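Local coordinates for protein glutathione synthetase-like effector 30 (Gpa-GSS30-apo) (Globodera pallida, PDB 5OET) that acts as a glutathione synthetase-like effector of a plant-parasitic nematode, apparently derived by neofunctionalization from a housekeeping glutathione synthetase of the ATP-dependent ligase type, at residues 359-364 and 376-381; 106-111 and 167-172. All blocks are in the same frame, centred on the assembly; numbering follows the deposited sequence.

Contact 1 of 2, residues 359-364 and 376-381; sequences GMVEKF and AIRKVQ
The guanidinium of Arg378 has Val361 over one face and the carboxylate of Glu362 at its edge. Val361 CG2 sits above the centre of the group, 3.8 Å from Arg378 CZ, while the carboxylate and guanidinium planes differ by only 27°. Within that nearly shared plane Arg378 NH2 reaches Glu362 OE2 at 2.8 Å, on the syn lone pair and with an N-H...O angle of 162°. The bonds from Arg378 NE to Glu362 OE1 and Glu362 OE2 are both weak, at 3.4 Å each, so the salt bridge is lopsided rather than an even two-pronged pair. A bend at chi2 (75°) turns the Glu362 chain back toward the arginine. On the far nitrogen, Arg378 NH1 donates to Gln381 OE1 at 2.8 Å, in the carbonyl plane. Val361 CG2 also lies 4.2 Å from Ile377 CG2, an apolar contact beside the ion pair. Outside the pair, Arg378 NH2 has a second acceptor in Lys357 O, and Gln381 NE2 bonds Phe355 O. With Glu362, Gln381 and Lys357 as acceptors and a methyl on one face, the guanidinium is probably restrained in rotation, and it ties the loop at 359-364 to helix 373-380 through charge as well as apolar contact.

Contact 2 of 2, residues 106-111 and 167-172; sequences DVQKAM and ADYMAS
Tyr169 OH is the atom on which three side chains of segment 106-111 converge. Val107 CG1 comes nearest, 3.4 Å from Tyr169 OH, and meets the ring obliquely. Gln108 NE2 stands 4.0 Å from Tyr169 OH, too far for a hydrogen bond, with its amide plane turned 85° from the ring. Met111 SD, 4.2 Å from Tyr169 OH, runs past the tyrosine in the opposite direction. The polar need of this buried hydroxyl is met instead by Gln183 NE2 of strand 179-188, with which it forms a hydrogen bond.

Beside the tyrosine, Ala167 offers its methyl to the same glutamine: Ala167 CB lies 3.6 Å from Gln108 NE2. This follows from the glutamine torsions, since CG is anti to the backbone N (chi1 -162°) and the bend at chi2 (56°) then brings the amide to Ala167. Ala167 and Tyr169, two positions apart, both turn their CB toward the helix, whereas the intervening Asp168 has no part in the contact and pairs its carboxylate with Arg166. The contact is therefore made by van der Waals packing between buried residues, without a polar bond between the segments.

The strand is also held from both flanks. Ala167 and Tyr169 bond through their backbones to Ile477 and Leu475, in the same antiparallel pairing that the Cys164-Cys480 disulfide spans; Asp168 and Met170 bond likewise to strand 179-188. The axes of the short segments approach to 10.7 Å, compatible with one layer of side chains between helix 98-119 and the strand: a helix packed on a largely antiparallel sheet, consistent with the ATP-grasp fold of eukaryotic glutathione synthetases.

Contacts 1 and 2 have centres about 12 Å apart and meet directly, helix 373-380 packing on helix 98-119 and on the sheet beside it. Ala376 CB lies 3.7 Å from Val107 CG2, and Ile377 CD1 is 3.7 Å from Ala110 O. Val380 CG2 reaches Tyr169 CE2 at 4.0 Å, bringing the helix of contact 1 to the tyrosine of contact 2. Gln183 serves both: its side chain bonds Tyr169 OH and its backbone bonds Val380. Contact 1 is partly buried and includes a salt bridge; all the touching residues of contact 2 are buried. The magnesium ligands His406 and Glu426 belong to neither contact.

Contact 1 of 2, residues 359-364 and 376-381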
loop_
_atom_site.group_PDB
_atom_site.type_symbol
_atom_site.label_atom_id
_atom_site.label_comp_id
_atom_site.label_asym_id
_atom_site.label_seq_id
_atom_site.Cartn_x
_atom_site.Cartn_y
_atom_site.Cartn_z
ATOM N N GLY A 359 45.190 -14.685 -2.743
ATOM C CA GLY A 359 44.954 -15.894 -1.937
ATOM C C GLY A 359 43.763 -15.877 -0.981
ATOM O O GLY A 359 43.211 -16.924 -0.671
ATOM N N MET A 360 43.354 -14.697 -0.518
ATOM C CA MET A 360 42.401 -14.593 0.583
ATOM C C MET A 360 40.996 -15.086 0.247
ATOM O O MET A 360 40.290 -15.550 1.135
ATOM C CB MET A 360 42.353 -13.165 1.109
ATOM C CG MET A 360 43.656 -12.706 1.749
ATOM S SD MET A 360 43.937 -13.390 3.391
ATOM C CE MET A 360 45.659 -12.916 3.610
ATOM N N VAL A 361 40.586 -14.987 -1.011
ATOM C CA VAL A 361 39.323 -15.591 -1.482
ATOM C C VAL A 361 39.526 -17.081 -1.736
ATOM O O VAL A 361 38.731 -17.903 -1.298
ATOM C CB VAL A 361 38.795 -14.928 -2.780
ATOM C CG1 VAL A 361 37.588 -15.670 -3.329
ATOM C CG2 VAL A 361 38.436 -13.471 -2.546
ATOM N N GLU A 362 40.614 -17.412 -2.429
ATOM C CA GLU A 362 40.916 -18.793 -2.849
ATOM C C GLU A 362 40.888 -19.768 -1.663
ATOM O O GLU A 362 40.485 -20.918 -1.813
ATOM C CB GLU A 362 42.273 -18.846 -3.578
ATOM C CG GLU A 362 42.258 -18.330 -5.025
ATOM C CD GLU A 362 42.174 -16.808 -5.180
ATOM O OE1 GLU A 362 42.005 -16.320 -6.333
ATOM O OE2 GLU A 362 42.272 -16.084 -4.157
ATOM N N LYS A 363 41.290 -19.266 -0.494
ATOM C CA LYS A 363 41.321 -19.996 0.779
ATOM C C LYS A 363 40.002 -20.697 1.137
ATOM O O LYS A 363 40.023 -21.764 1.725
ATOM C CB LYS A 363 41.716 -19.008 1.896
ATOM C CG LYS A 363 41.893 -19.578 3.296
ATOM C CD LYS A 363 41.961 -18.457 4.330
ATOM C CE LYS A 363 42.521 -18.897 5.679
ATOM N NZ LYS A 363 41.574 -19.758 6.441
ATOM N N PHE A 364 38.861 -20.102 0.788
ATOM C CA PHE A 364 37.548 -20.664 1.125
ATOM C C PHE A 364 36.860 -21.436 -0.013
ATOM O O PHE A 364 35.669 -21.720 0.090
ATOM C CB PHE A 364 36.640 -19.528 1.617
ATOM C CG PHE A 364 37.192 -18.798 2.809
ATOM C CD1 PHE A 364 36.991 -19.294 4.098
ATOM C CD2 PHE A 364 37.941 -17.641 2.646
ATOM C CE1 PHE A 364 37.513 -18.640 5.200
ATOM C CE2 PHE A 364 38.474 -16.987 3.741
ATOM C CZ PHE A 364 38.254 -17.482 5.022
ATOM N N ALA A 376 35.033 -15.606 -10.450
ATOM C CA ALA A 376 33.834 -14.757 -10.512
ATOM C C ALA A 376 33.875 -13.630 -9.508
ATOM O O ALA A 376 33.579 -12.491 -9.861
ATOM C CB ALA A 376 32.576 -15.582 -10.292
ATOM N N ILE A 377 34.226 -13.951 -8.263
ATOM C CA ILE A 377 34.421 -12.947 -7.208
ATOM C C ILE A 377 35.584 -11.992 -7.512
ATOM O O ILE A 377 35.439 -10.796 -7.307
ATOM C CB ILE A 377 34.643 -13.590 -5.821
ATOM C CG1 ILE A 377 33.351 -14.246 -5.349
ATOM C CG2 ILE A 377 35.064 -12.552 -4.785
ATOM C CD1 ILE A 377 33.492 -15.034 -4.065
ATOM N N ARG A 378 36.722 -12.503 -7.990
ATOM C CA ARG A 378 37.848 -11.634 -8.306
ATOM C C ARG A 378 37.499 -10.615 -9.371
ATOM O O ARG A 378 37.943 -9.483 -9.266
ATOM C CB ARG A 378 39.090 -12.421 -8.713
ATOM C CG ARG A 378 39.715 -13.262 -7.604
ATOM C CD ARG A 378 40.248 -12.418 -6.471
ATOM N NE ARG A 378 41.068 -13.152 -5.516
ATOM C CZ ARG A 378 41.590 -12.621 -4.408
ATOM N NH1 ARG A 378 41.381 -11.343 -4.099
ATOM N NH2 ARG A 378 42.338 -13.367 -3.594
ATOM N N LYS A 379 36.710 -11.003 -10.380
ATOM C CA LYS A 379 36.274 -10.078 -11.466
ATOM C C LYS A 379 35.607 -8.773 -10.975
ATOM O O LYS A 379 35.822 -7.713 -11.564
ATOM C CB LYS A 379 35.314 -10.777 -12.437
ATOM C CG LYS A 379 35.904 -11.259 -13.747
ATOM C CD LYS A 379 34.999 -12.328 -14.387
ATOM C CE LYS A 379 35.044 -12.374 -15.922
ATOM N NZ LYS A 379 36.361 -12.826 -16.485
ATOM N N VAL A 380 34.808 -8.860 -9.907
ATOM C CA VAL A 380 34.061 -7.691 -9.370
ATOM C C VAL A 380 34.767 -6.907 -8.248
ATOM O O VAL A 380 34.268 -5.858 -7.840
ATOM C CB VAL A 380 32.632 -8.083 -8.882
ATOM C CG1 VAL A 380 31.913 -8.930 -9.929
ATOM C CG2 VAL A 380 32.675 -8.831 -7.554
ATOM N N GLN A 381 35.899 -7.404 -7.747
ATOM C CA GLN A 381 36.649 -6.735 -6.668
ATOM C C GLN A 381 37.350 -5.485 -7.166
ATOM O O GLN A 381 37.580 -5.344 -8.357
ATOM C CB GLN A 381 37.692 -7.671 -6.051
ATOM C CG GLN A 381 37.133 -8.655 -5.035
ATOM C CD GLN A 381 38.217 -9.482 -4.365
ATOM O OE1 GLN A 381 39.241 -9.770 -4.965
ATOM N NE2 GLN A 381 38.000 -9.850 -3.106
#

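Contact 2 of 2, residues 106-111 and 167-172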
loop_
_atom_site.group_PDB
_atom_site.type_symbol
_atom_site.label_atom_id
_atom_site.label_comp_id
_atom_site.label_asym_id
_atom_site.label_seq_id
_atom_site.Cartn_x
_atom_site.Cartn_y
_atom_site.Cartn_z
ATOM N N ASP A 106 24.560 -13.710 -10.839
ATOM C CA ASP A 106 25.224 -15.017 -10.866
ATOM C C ASP A 106 26.258 -15.235 -9.754
ATOM O O ASP A 106 26.472 -16.369 -9.337
ATOM C CB ASP A 106 25.913 -15.261 -12.229
ATOM C CG ASP A 106 24.920 -15.509 -13.377
ATOM O OD1 ASP A 106 23.788 -15.996 -13.107
ATOM O OD2 ASP A 106 25.277 -15.203 -14.553
ATOM N N VAL A 107 26.902 -14.165 -9.293
ATOM C CA VAL A 107 27.991 -14.287 -8.321
ATOM C C VAL A 107 27.486 -14.301 -6.863
ATOM O O VAL A 107 28.262 -14.567 -5.925
ATOM C CB VAL A 107 29.069 -13.198 -8.559
ATOM C CG1 VAL A 107 28.646 -11.831 -8.023
ATOM C CG2 VAL A 107 30.401 -13.629 -7.982
ATOM N N GLN A 108 26.186 -14.044 -6.674
ATOM C CA GLN A 108 25.608 -13.933 -5.333
ATOM C C GLN A 108 25.768 -15.202 -4.521
ATOM O O GLN A 108 26.126 -15.131 -3.361
ATOM C CB GLN A 108 24.124 -13.521 -5.380
ATOM C CG GLN A 108 23.592 -12.977 -4.052
ATOM C CD GLN A 108 24.395 -11.783 -3.512
ATOM O OE1 GLN A 108 24.404 -11.531 -2.310
ATOM N NE2 GLN A 108 25.079 -11.042 -4.406
ATOM N N LYS A 109 25.530 -16.358 -5.130
ATOM C CA LYS A 109 25.750 -17.645 -4.447
ATOM C C LYS A 109 27.194 -17.739 -3.890
ATOM O O LYS A 109 27.405 -18.038 -2.710
ATOM C CB LYS A 109 25.446 -18.802 -5.403
ATOM C CG LYS A 109 25.275 -20.164 -4.757
ATOM C CD LYS A 109 25.454 -21.280 -5.786
ATOM C CE LYS A 109 25.588 -22.655 -5.141
ATOM N NZ LYS A 109 24.305 -23.130 -4.533
ATOM N N ALA A 110 28.171 -17.440 -4.743
ATOM C CA ALA A 110 29.587 -17.399 -4.350
ATOM C C ALA A 110 29.865 -16.393 -3.241
ATOM O O ALA A 110 30.659 -16.639 -2.330
ATOM C CB ALA A 110 30.445 -17.058 -5.557
ATOM N N MET A 111 29.223 -15.244 -3.342
ATOM C CA MET A 111 29.441 -14.159 -2.398
ATOM C C MET A 111 28.932 -14.520 -0.982
ATOM O O MET A 111 29.607 -14.250 0.018
ATOM C CB MET A 111 28.777 -12.882 -2.905
ATOM C CG MET A 111 29.550 -11.641 -2.523
ATOM S SD MET A 111 30.858 -11.315 -3.706
ATOM C CE MET A 111 32.070 -10.553 -2.595
ATOM N N ALA A 167 24.655 -7.350 -1.628
ATOM C CA ALA A 167 25.894 -6.874 -2.272
ATOM C C ALA A 167 25.528 -5.736 -3.204
ATOM O O ALA A 167 24.610 -5.895 -4.007
ATOM C CB ALA A 167 26.532 -7.994 -3.076
ATOM N N ASP A 168 26.223 -4.604 -3.106
ATOM C CA ASP A 168 25.990 -3.458 -3.977
ATOM C C ASP A 168 27.056 -3.323 -5.096
ATOM O O ASP A 168 28.234 -3.562 -4.884
ATOM C CB ASP A 168 25.889 -2.184 -3.140
ATOM C CG ASP A 168 24.664 -2.186 -2.206
ATOM O OD1 ASP A 168 23.737 -3.004 -2.399
ATOM O OD2 ASP A 168 24.618 -1.378 -1.258
ATOM N N TYR A 169 26.611 -2.943 -6.291
ATOM C CA TYR A 169 27.462 -2.819 -7.461
ATOM C C TYR A 169 27.255 -1.502 -8.216
ATOM O O TYR A 169 26.186 -0.905 -8.166
ATOM C CB TYR A 169 27.201 -3.990 -8.394
ATOM C CG TYR A 169 27.490 -5.350 -7.766
ATOM C CD1 TYR A 169 26.514 -6.016 -7.060
ATOM C CD2 TYR A 169 28.747 -5.978 -7.913
ATOM C CE1 TYR A 169 26.762 -7.259 -6.508
ATOM C CE2 TYR A 169 29.007 -7.224 -7.363
ATOM C CZ TYR A 169 28.010 -7.865 -6.657
ATOM O OH TYR A 169 28.209 -9.101 -6.075
ATOM N N MET A 170 28.317 -1.067 -8.886
ATOM C CA MET A 170 28.324 0.074 -9.797
ATOM C C MET A 170 28.787 -0.484 -11.138
ATOM O O MET A 170 29.730 -1.270 -11.171
ATOM C CB MET A 170 29.331 1.137 -9.317
ATOM C CG MET A 170 28.815 2.570 -9.264
ATOM S SD MET A 170 28.374 3.192 -7.605
ATOM C CE MET A 170 27.189 4.478 -8.016
ATOM N N ALA A 171 28.124 -0.116 -12.231
ATOM C CA ALA A 171 28.705 -0.286 -13.572
ATOM C C ALA A 171 29.769 0.804 -13.704
ATOM O O ALA A 171 29.468 1.970 -13.496
ATOM C CB ALA A 171 27.649 -0.168 -14.659
ATOM N N SER A 172 31.010 0.423 -13.999
ATOM C CA SER A 172 32.124 1.378 -14.017
ATOM C C SER A 172 32.742 1.468 -15.398
ATOM O O SER A 172 32.960 0.448 -16.036
ATOM C CB SER A 172 33.179 0.940 -13.020
ATOM O OG SER A 172 34.228 1.887 -12.943
#